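PDB 6MPR: malonate decarboxylase subunit alpha from Acinetobacter baumannii ATCC 17978, which probably moves the acyl carrier protein of malonate decarboxylase from acetyl to malonate, releasing acetate and forming the malonyl thioester that is then decarboxylated. Local coordinates for residues A189-L202 with W218-Y230. Numbering follows the deposited sequence.
Sequences AFSDGIVIVQVNEL and WVDYVVVADQPFY
Strands 194-199 and 221-224 run parallel, their axes 4.6 Å apart at closest and 24° from aligned, with Ile196 to Val199 paired in order to Tyr221 to Val224. Five backbone hydrogen bonds join them, from Tyr221 N-Val195 O at one end to Ala225 N-Val199 O at the other. Val195 O also accepts from Asp220 N (3.0 Å), while Val195 N reaches the anti lone pair of Asp220 OD2 at 2.9 Å, extending the pairing beyond the strand start. Asp220 OD1 forms salt bridges with Lys27 of the same chain and Arg342 of the second subunit, charges that probably favour the ionised form. Before the strands, Phe190 brings CE1 and CZ edge-on to the Trp218 five-membered ring, CE1 over its face toward the rim: a T-shaped pair, planes at 81°. At the far end Asn200 OD1 accepts from Phe229 N (3.0 Å) and a water links ND2 to Phe229 O. Gln198 CG sits between backbone N and carbonyl carbon (chi1 66°), and the extended chain carries NE2 to 3.5 Å from Ala225 CB; its OE1 takes Leu75 N. On the face of Val197, Val199, Val222 and Val224, Val197 CG2 meets Val219 CG1 and, past the corner, Leu202 CD1 meets Val222 CG2. In this parallel alpha/beta sheet 194-199 lies between 221-224 and 158-163, and 42-43 flanks 221-224; helix 22-34 covers Tyr221, and Phe74 of helix 73-79 covers Gln198 and Val223.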
ATOM      1  N   ALA A 189     -11.228  13.832   7.778  1.00  9.04           N
ATOM      2  CA  ALA A 189     -12.363  14.464   7.129  1.00  9.68           C
ATOM      3  C   ALA A 189     -13.601  13.584   7.220  1.00 12.46           C
ATOM      4  O   ALA A 189     -14.727  14.093   7.201  1.00 12.59           O
ATOM      5  CB  ALA A 189     -12.017  14.776   5.672  1.00 12.37           C
ATOM      6  N   PHE A 190     -13.422  12.266   7.329  1.00 10.05           N
ATOM      7  CA  PHE A 190     -14.558  11.356   7.364  1.00 11.91           C
ATOM      8  C   PHE A 190     -14.735  10.680   8.721  1.00 13.84           C
ATOM      9  O   PHE A 190     -15.368   9.625   8.814  1.00 16.71           O
ATOM     10  CB  PHE A 190     -14.420  10.351   6.220  1.00 14.00           C
ATOM     11  CG  PHE A 190     -14.565  11.005   4.875  1.00 11.58           C
ATOM     12  CD1 PHE A 190     -13.465  11.548   4.225  1.00 13.62           C
ATOM     13  CD2 PHE A 190     -15.813  11.165   4.312  1.00 10.10           C
ATOM     14  CE1 PHE A 190     -13.608  12.204   3.005  1.00 11.94           C
ATOM     15  CE2 PHE A 190     -15.965  11.828   3.094  1.00 13.57           C
ATOM     16  CZ  PHE A 190     -14.867  12.344   2.449  1.00 16.06           C
ATOM     17  N   SER A 191     -14.215  11.281   9.782  1.00 10.12           N
ATOM     18  CA  SER A 191     -14.473  10.772  11.124  1.00  9.75           C
ATOM     19  C   SER A 191     -14.778  11.910  12.091  1.00 15.56           C
ATOM     20  O   SER A 191     -14.621  11.733  13.301  1.00 14.61           O
ATOM     21  CB  SER A 191     -13.293   9.952  11.646  1.00  9.51           C
ATOM     22  OG  SER A 191     -12.091  10.725  11.592  1.00 11.34           O
ATOM     23  N   ASP A 192     -15.190  13.075  11.578  1.00 13.10           N
ATOM     24  CA  ASP A 192     -15.405  14.264  12.393  1.00 12.83           C
ATOM     25  C   ASP A 192     -14.146  14.665  13.155  1.00 14.29           C
ATOM     26  O   ASP A 192     -14.213  15.136  14.292  1.00 16.98           O
ATOM     27  CB  ASP A 192     -16.602  14.064  13.324  1.00 16.46           C
ATOM     28  CG  ASP A 192     -17.916  14.174  12.572  1.00 18.26           C
ATOM     29  OD1 ASP A 192     -18.297  15.310  12.203  1.00 19.17           O
ATOM     30  OD2 ASP A 192     -18.528  13.128  12.296  1.00 15.69           O
ATOM     31  N   GLY A 193     -12.975  14.461  12.522  1.00 12.22           N
ATOM     32  CA  GLY A 193     -11.772  15.160  12.909  1.00 11.86           C
ATOM     33  C   GLY A 193     -11.821  16.592  12.407  1.00 11.59           C
ATOM     34  O   GLY A 193     -12.742  16.994  11.697  1.00 11.61           O
ATOM     35  N   ILE A 194     -10.826  17.383  12.796  1.00 10.33           N
ATOM     36  CA  ILE A 194     -10.766  18.791  12.403  1.00 12.82           C
ATOM     37  C   ILE A 194      -9.519  19.017  11.551  1.00 16.81           C
ATOM     38  O   ILE A 194      -8.399  18.693  11.972  1.00 14.65           O
ATOM     39  CB  ILE A 194     -10.803  19.712  13.634  1.00  9.84           C
ATOM     40  CG1 ILE A 194     -12.126  19.480  14.384  1.00 14.57           C
ATOM     41  CG2 ILE A 194     -10.624  21.168  13.209  1.00 12.90           C
ATOM     42  CD1 ILE A 194     -12.318  20.341  15.582  1.00 18.11           C
ATOM     43  N   VAL A 195      -9.716  19.553  10.345  1.00 13.62           N
ATOM     44  CA  VAL A 195      -8.659  19.692   9.343  1.00 10.15           C
ATOM     45  C   VAL A 195      -8.407  21.182   9.163  1.00 13.75           C
ATOM     46  O   VAL A 195      -9.320  21.934   8.797  1.00 11.98           O
ATOM     47  CB  VAL A 195      -9.051  19.013   8.019  1.00 10.35           C
ATOM     48  CG1 VAL A 195      -8.015  19.253   6.896  1.00 10.10           C
ATOM     49  CG2 VAL A 195      -9.255  17.484   8.227  1.00 11.60           C
ATOM     50  N   ILE A 196      -7.179  21.613   9.437  1.00 10.38           N
ATOM     51  CA  ILE A 196      -6.760  22.999   9.259  1.00  9.17           C
ATOM     52  C   ILE A 196      -5.611  23.012   8.268  1.00 14.47           C
ATOM     53  O   ILE A 196      -4.616  22.313   8.469  1.00 11.97           O
ATOM     54  CB  ILE A 196      -6.322  23.640  10.586  1.00 13.62           C
ATOM     55  CG1 ILE A 196      -7.454  23.565  11.614  1.00 17.94           C
ATOM     56  CG2 ILE A 196      -5.874  25.086  10.351  1.00 13.11           C
ATOM     57  CD1 ILE A 196      -6.973  23.666  13.020  1.00 16.69           C
ATOM     58  N   VAL A 197      -5.730  23.821   7.218  1.00 13.45           N
ATOM     59  CA  VAL A 197      -4.717  23.891   6.163  1.00 12.65           C
ATOM     60  C   VAL A 197      -4.164  25.314   6.106  1.00 13.43           C
ATOM     61  O   VAL A 197      -4.901  26.269   5.831  1.00 11.95           O
ATOM     62  CB  VAL A 197      -5.282  23.468   4.795  1.00  9.90           C
ATOM     63  CG1 VAL A 197      -4.162  23.367   3.755  1.00 12.59           C
ATOM     64  CG2 VAL A 197      -6.021  22.129   4.911  1.00 12.22           C
ATOM     65  N   GLN A 198      -2.862  25.459   6.331  1.00  9.60           N
ATOM     66  CA  GLN A 198      -2.221  26.729   6.019  1.00  9.74           C
ATOM     67  C   GLN A 198      -1.944  26.811   4.517  1.00  9.69           C
ATOM     68  O   GLN A 198      -1.563  25.818   3.887  1.00 11.16           O
ATOM     69  CB  GLN A 198      -0.927  26.898   6.822  1.00 11.45           C
ATOM     70  CG  GLN A 198       0.182  25.889   6.462  1.00 10.88           C
ATOM     71  CD  GLN A 198       1.536  26.369   6.909  1.00 10.78           C
ATOM     72  OE1 GLN A 198       1.919  26.186   8.065  1.00 11.39           O
ATOM     73  NE2 GLN A 198       2.276  26.999   5.995  1.00 13.44           N
ATOM     74  N   VAL A 199      -2.163  27.993   3.933  1.00 11.57           N
ATOM     75  CA  VAL A 199      -1.889  28.191   2.511  1.00 10.22           C
ATOM     76  C   VAL A 199      -1.014  29.416   2.305  1.00 14.43           C
ATOM     77  O   VAL A 199      -1.045  30.372   3.088  1.00 13.02           O
ATOM     78  CB  VAL A 199      -3.176  28.310   1.654  1.00 10.35           C
ATOM     79  CG1 VAL A 199      -3.942  26.988   1.666  1.00 14.81           C
ATOM     80  CG2 VAL A 199      -4.060  29.470   2.126  1.00 14.74           C
ATOM     81  N   ASN A 200      -0.240  29.388   1.216  1.00 11.25           N
ATOM     82  CA  ASN A 200       0.596  30.534   0.872  1.00 13.09           C
ATOM     83  C   ASN A 200      -0.240  31.723   0.424  1.00 17.22           C
ATOM     84  O   ASN A 200       0.127  32.872   0.698  1.00 16.98           O
ATOM     85  CB  ASN A 200       1.590  30.174  -0.231  1.00 11.49           C
ATOM     86  CG  ASN A 200       2.607  29.150   0.218  1.00 13.31           C
ATOM     87  OD1 ASN A 200       2.671  28.799   1.400  1.00 11.67           O
ATOM     88  ND2 ASN A 200       3.405  28.664  -0.716  1.00 14.19           N
ATOM     89  N   GLU A 201      -1.361  31.463  -0.255  1.00 14.73           N
ATOM     90  CA  GLU A 201      -2.215  32.487  -0.847  1.00 16.60           C
ATOM     91  C   GLU A 201      -3.683  32.117  -0.684  1.00 17.80           C
ATOM     92  O   GLU A 201      -4.057  30.948  -0.807  1.00 14.58           O
ATOM     93  CB  GLU A 201      -1.950  32.622  -2.345  1.00 16.14           C
ATOM     94  CG  GLU A 201      -0.763  33.416  -2.750  1.00 34.88           C
ATOM     95  CD  GLU A 201      -0.697  33.487  -4.256  1.00 41.72           C
ATOM     96  OE1 GLU A 201      -0.246  32.500  -4.872  1.00 30.66           O
ATOM     97  OE2 GLU A 201      -1.155  34.501  -4.824  1.00 48.56           O
ATOM     98  N   LEU A 202      -4.521  33.128  -0.477  1.00 16.81           N
ATOM     99  CA  LEU A 202      -5.969  32.964  -0.460  1.00 16.15           C
ATOM    100  C   LEU A 202      -6.578  33.647  -1.679  1.00 19.73           C
ATOM    101  O   LEU A 202      -6.254  34.806  -1.964  1.00 19.51           O
ATOM    102  CB  LEU A 202      -6.568  33.568   0.815  1.00 17.85           C
ATOM    103  CG  LEU A 202      -8.076  33.455   1.025  1.00 17.14           C
ATOM    104  CD1 LEU A 202      -8.461  32.025   1.351  1.00 16.50           C
ATOM    105  CD2 LEU A 202      -8.518  34.402   2.138  1.00 22.34           C
ATOM    106  N   TRP A 218     -13.560  18.374   2.711  1.00 14.96           N
ATOM    107  CA  TRP A 218     -12.608  17.720   3.609  1.00 14.96           C
ATOM    108  C   TRP A 218     -11.962  18.676   4.602  1.00 15.33           C
ATOM    109  O   TRP A 218     -11.290  18.213   5.534  1.00 17.13           O
ATOM    110  CB  TRP A 218     -11.478  17.034   2.818  1.00 12.46           C
ATOM    111  CG  TRP A 218     -11.926  15.980   1.865  1.00 17.26           C
ATOM    112  CD1 TRP A 218     -13.203  15.755   1.405  1.00 18.01           C
ATOM    113  CD2 TRP A 218     -11.094  15.002   1.230  1.00 17.89           C
ATOM    114  NE1 TRP A 218     -13.203  14.702   0.518  1.00 24.07           N
ATOM    115  CE2 TRP A 218     -11.925  14.221   0.398  1.00 19.10           C
ATOM    116  CE3 TRP A 218      -9.728  14.714   1.283  1.00 13.67           C
ATOM    117  CZ2 TRP A 218     -11.432  13.177  -0.381  1.00 17.24           C
ATOM    118  CZ3 TRP A 218      -9.247  13.661   0.519  1.00 13.32           C
ATOM    119  CH2 TRP A 218     -10.099  12.909  -0.294  1.00 16.10           C
ATOM    120  N   VAL A 219     -12.140  19.986   4.431  1.00 11.07           N
ATOM    121  CA  VAL A 219     -11.369  20.998   5.142  1.00 13.63           C
ATOM    122  C   VAL A 219     -12.306  21.762   6.074  1.00 16.05           C
ATOM    123  O   VAL A 219     -13.386  22.190   5.659  1.00 15.19           O
ATOM    124  CB  VAL A 219     -10.683  21.951   4.143  1.00 13.61           C
ATOM    125  CG1 VAL A 219      -9.966  23.091   4.873  1.00 16.35           C
ATOM    126  CG2 VAL A 219      -9.707  21.177   3.236  1.00 13.34           C
ATOM    127  N   ASP A 220     -11.886  21.961   7.322  1.00 11.69           N
ATOM    128  CA  ASP A 220     -12.705  22.807   8.191  1.00 11.58           C
ATOM    129  C   ASP A 220     -12.250  24.263   8.204  1.00 16.36           C
ATOM    130  O   ASP A 220     -13.094  25.171   8.208  1.00 15.02           O
ATOM    131  CB  ASP A 220     -12.719  22.224   9.604  1.00 14.57           C
ATOM    132  CG  ASP A 220     -13.293  20.840   9.615  1.00 17.07           C
ATOM    133  OD1 ASP A 220     -14.505  20.699   9.320  1.00 18.55           O
ATOM    134  OD2 ASP A 220     -12.519  19.887   9.846  1.00 14.56           O
ATOM    135  N   TYR A 221     -10.940  24.517   8.179  1.00 14.03           N
ATOM    136  CA  TYR A 221     -10.447  25.887   8.190  1.00 18.05           C
ATOM    137  C   TYR A 221      -9.192  26.017   7.348  1.00 12.37           C
ATOM    138  O   TYR A 221      -8.409  25.070   7.221  1.00 14.18           O
ATOM    139  CB  TYR A 221     -10.113  26.372   9.597  1.00 10.77           C
ATOM    140  CG  TYR A 221     -11.297  26.444  10.522  1.00 12.59           C
ATOM    141  CD1 TYR A 221     -12.150  27.546  10.521  1.00 11.71           C
ATOM    142  CD2 TYR A 221     -11.551  25.409  11.396  1.00 18.43           C
ATOM    143  CE1 TYR A 221     -13.253  27.601  11.391  1.00 13.39           C
ATOM    144  CE2 TYR A 221     -12.628  25.450  12.257  1.00 18.77           C
ATOM    145  CZ  TYR A 221     -13.478  26.541  12.250  1.00 18.85           C
ATOM    146  OH  TYR A 221     -14.535  26.549  13.133  1.00 17.60           O
ATOM    147  N   VAL A 222      -8.995  27.218   6.794  1.00 12.65           N
ATOM    148  CA  VAL A 222      -7.740  27.575   6.148  1.00 12.23           C
ATOM    149  C   VAL A 222      -7.198  28.825   6.834  1.00 13.03           C
ATOM    150  O   VAL A 222      -7.940  29.594   7.449  1.00 15.80           O
ATOM    151  CB  VAL A 222      -7.884  27.804   4.623  1.00 14.63           C
ATOM    152  CG1 VAL A 222      -8.438  26.559   3.935  1.00 12.14           C
ATOM    153  CG2 VAL A 222      -8.751  29.030   4.335  1.00 11.28           C
ATOM    154  N   VAL A 223      -5.881  29.007   6.745  1.00 13.76           N
ATOM    155  CA  VAL A 223      -5.220  30.199   7.268  1.00 13.54           C
ATOM    156  C   VAL A 223      -4.081  30.544   6.322  1.00 12.69           C
ATOM    157  O   VAL A 223      -3.356  29.657   5.873  1.00 13.86           O
ATOM    158  CB  VAL A 223      -4.707  29.985   8.711  1.00 12.12           C
ATOM    159  CG1 VAL A 223      -3.621  28.888   8.769  1.00 11.57           C
ATOM    160  CG2 VAL A 223      -4.168  31.286   9.288  1.00 12.94           C
ATOM    161  N   VAL A 224      -3.948  31.827   5.984  1.00 12.04           N
ATOM    162  CA  VAL A 224      -2.817  32.287   5.186  1.00 15.93           C
ATOM    163  C   VAL A 224      -1.583  32.309   6.081  1.00 13.74           C
ATOM    164  O   VAL A 224      -1.577  32.956   7.136  1.00 15.56           O
ATOM    165  CB  VAL A 224      -3.097  33.672   4.582  1.00 16.39           C
ATOM    166  CG1 VAL A 224      -1.882  34.174   3.791  1.00 16.38           C
ATOM    167  CG2 VAL A 224      -4.315  33.618   3.690  1.00 13.42           C
ATOM    168  N   ALA A 225      -0.536  31.591   5.675  1.00 13.45           N
ATOM    169  CA  ALA A 225       0.662  31.511   6.501  1.00 11.92           C
ATOM    170  C   ALA A 225       1.370  32.862   6.545  1.00 15.26           C
ATOM    171  O   ALA A 225       1.235  33.684   5.634  1.00 18.67           O
ATOM    172  CB  ALA A 225       1.611  30.444   5.960  1.00 14.39           C
ATOM    173  N   ASP A 226       2.140  33.086   7.617  1.00 18.55           N
ATOM    174  CA  ASP A 226       2.900  34.328   7.709  1.00 16.23           C
ATOM    175  C   ASP A 226       3.955  34.402   6.623  1.00 20.40           C
ATOM    176  O   ASP A 226       4.395  35.500   6.266  1.00 21.15           O
ATOM    177  CB  ASP A 226       3.548  34.487   9.097  1.00 18.95           C
ATOM    178  CG  ASP A 226       4.377  33.261   9.531  1.00 17.13           C
ATOM    179  OD1 ASP A 226       4.389  32.231   8.826  1.00 21.06           O
ATOM    180  OD2 ASP A 226       5.008  33.338  10.613  1.00 23.46           O
ATOM    181  N   GLN A 227       4.356  33.256   6.088  1.00 17.03           N
ATOM    182  CA  GLN A 227       5.330  33.175   5.012  1.00 18.80           C
ATOM    183  C   GLN A 227       5.149  31.829   4.332  1.00 16.76           C
ATOM    184  O   GLN A 227       4.558  30.917   4.920  1.00 19.91           O
ATOM    185  CB  GLN A 227       6.758  33.338   5.553  1.00 24.35           C
ATOM    186  CG  GLN A 227       7.139  32.268   6.566  1.00 23.02           C
ATOM    187  CD  GLN A 227       8.511  32.502   7.137  1.00 29.32           C
ATOM    188  OE1 GLN A 227       9.344  31.599   7.180  1.00 30.76           O
ATOM    189  NE2 GLN A 227       8.757  33.721   7.583  1.00 29.31           N
ATOM    190  N   PRO A 228       5.596  31.687   3.084  1.00 16.43           N
ATOM    191  CA  PRO A 228       5.319  30.446   2.341  1.00 16.31           C
ATOM    192  C   PRO A 228       5.828  29.224   3.088  1.00 15.68           C
ATOM    193  O   PRO A 228       6.837  29.294   3.795  1.00 17.30           O
ATOM    194  CB  PRO A 228       6.073  30.646   1.024  1.00 14.69           C
ATOM    195  CG  PRO A 228       6.145  32.136   0.862  1.00 17.64           C
ATOM    196  CD  PRO A 228       6.303  32.680   2.256  1.00 20.74           C
ATOM    197  N   PHE A 229       5.111  28.103   2.929  1.00 10.52           N
ATOM    198  CA  PHE A 229       5.474  26.893   3.660  1.00 13.25           C
ATOM    199  C   PHE A 229       6.923  26.496   3.394  1.00 13.27           C
ATOM    200  O   PHE A 229       7.453  26.666   2.289  1.00 12.81           O
ATOM    201  CB  PHE A 229       4.508  25.718   3.356  1.00 12.84           C
ATOM    202  CG  PHE A 229       4.556  25.170   1.933  1.00 14.39           C
ATOM    203  CD1 PHE A 229       5.593  24.341   1.500  1.00 12.04           C
ATOM    204  CD2 PHE A 229       3.503  25.407   1.060  1.00 11.73           C
ATOM    205  CE1 PHE A 229       5.606  23.816   0.211  1.00 11.76           C
ATOM    206  CE2 PHE A 229       3.501  24.899  -0.228  1.00 12.85           C
ATOM    207  CZ  PHE A 229       4.563  24.091  -0.663  1.00 13.45           C
ATOM    208  N   TYR A 230       7.574  26.026   4.456  1.00 11.39           N
ATOM    209  CA  TYR A 230       8.980  25.658   4.412  1.00 15.11           C
ATOM    210  C   TYR A 230       9.189  24.370   3.634  1.00  9.78           C
ATOM    211  O   TYR A 230       8.443  23.399   3.801  1.00 13.47           O
ATOM    212  CB  TYR A 230       9.498  25.474   5.833  1.00 14.90           C
ATOM    213  CG  TYR A 230      10.953  25.092   5.929  1.00 16.03           C
ATOM    214  CD1 TYR A 230      11.936  26.062   5.877  1.00 18.45           C
ATOM    215  CD2 TYR A 230      11.345  23.759   6.062  1.00 17.62           C
ATOM    216  CE1 TYR A 230      13.275  25.733   5.962  1.00 22.53           C
ATOM    217  CE2 TYR A 230      12.695  23.419   6.151  1.00 19.17           C
ATOM    218  CZ  TYR A 230      13.651  24.417   6.102  1.00 28.49           C
ATOM    219  OH  TYR A 230      14.993  24.119   6.187  1.00 34.05           O
TER
HETATM  220  O   HOH W   1       4.660  28.635   6.653  1.00 10.68           O
HETATM  221  O   HOH W   2       6.268  27.350  -0.337  1.00 14.34           O
HETATM  222  O   HOH W   3       2.042  33.115   2.961  1.00 25.99           O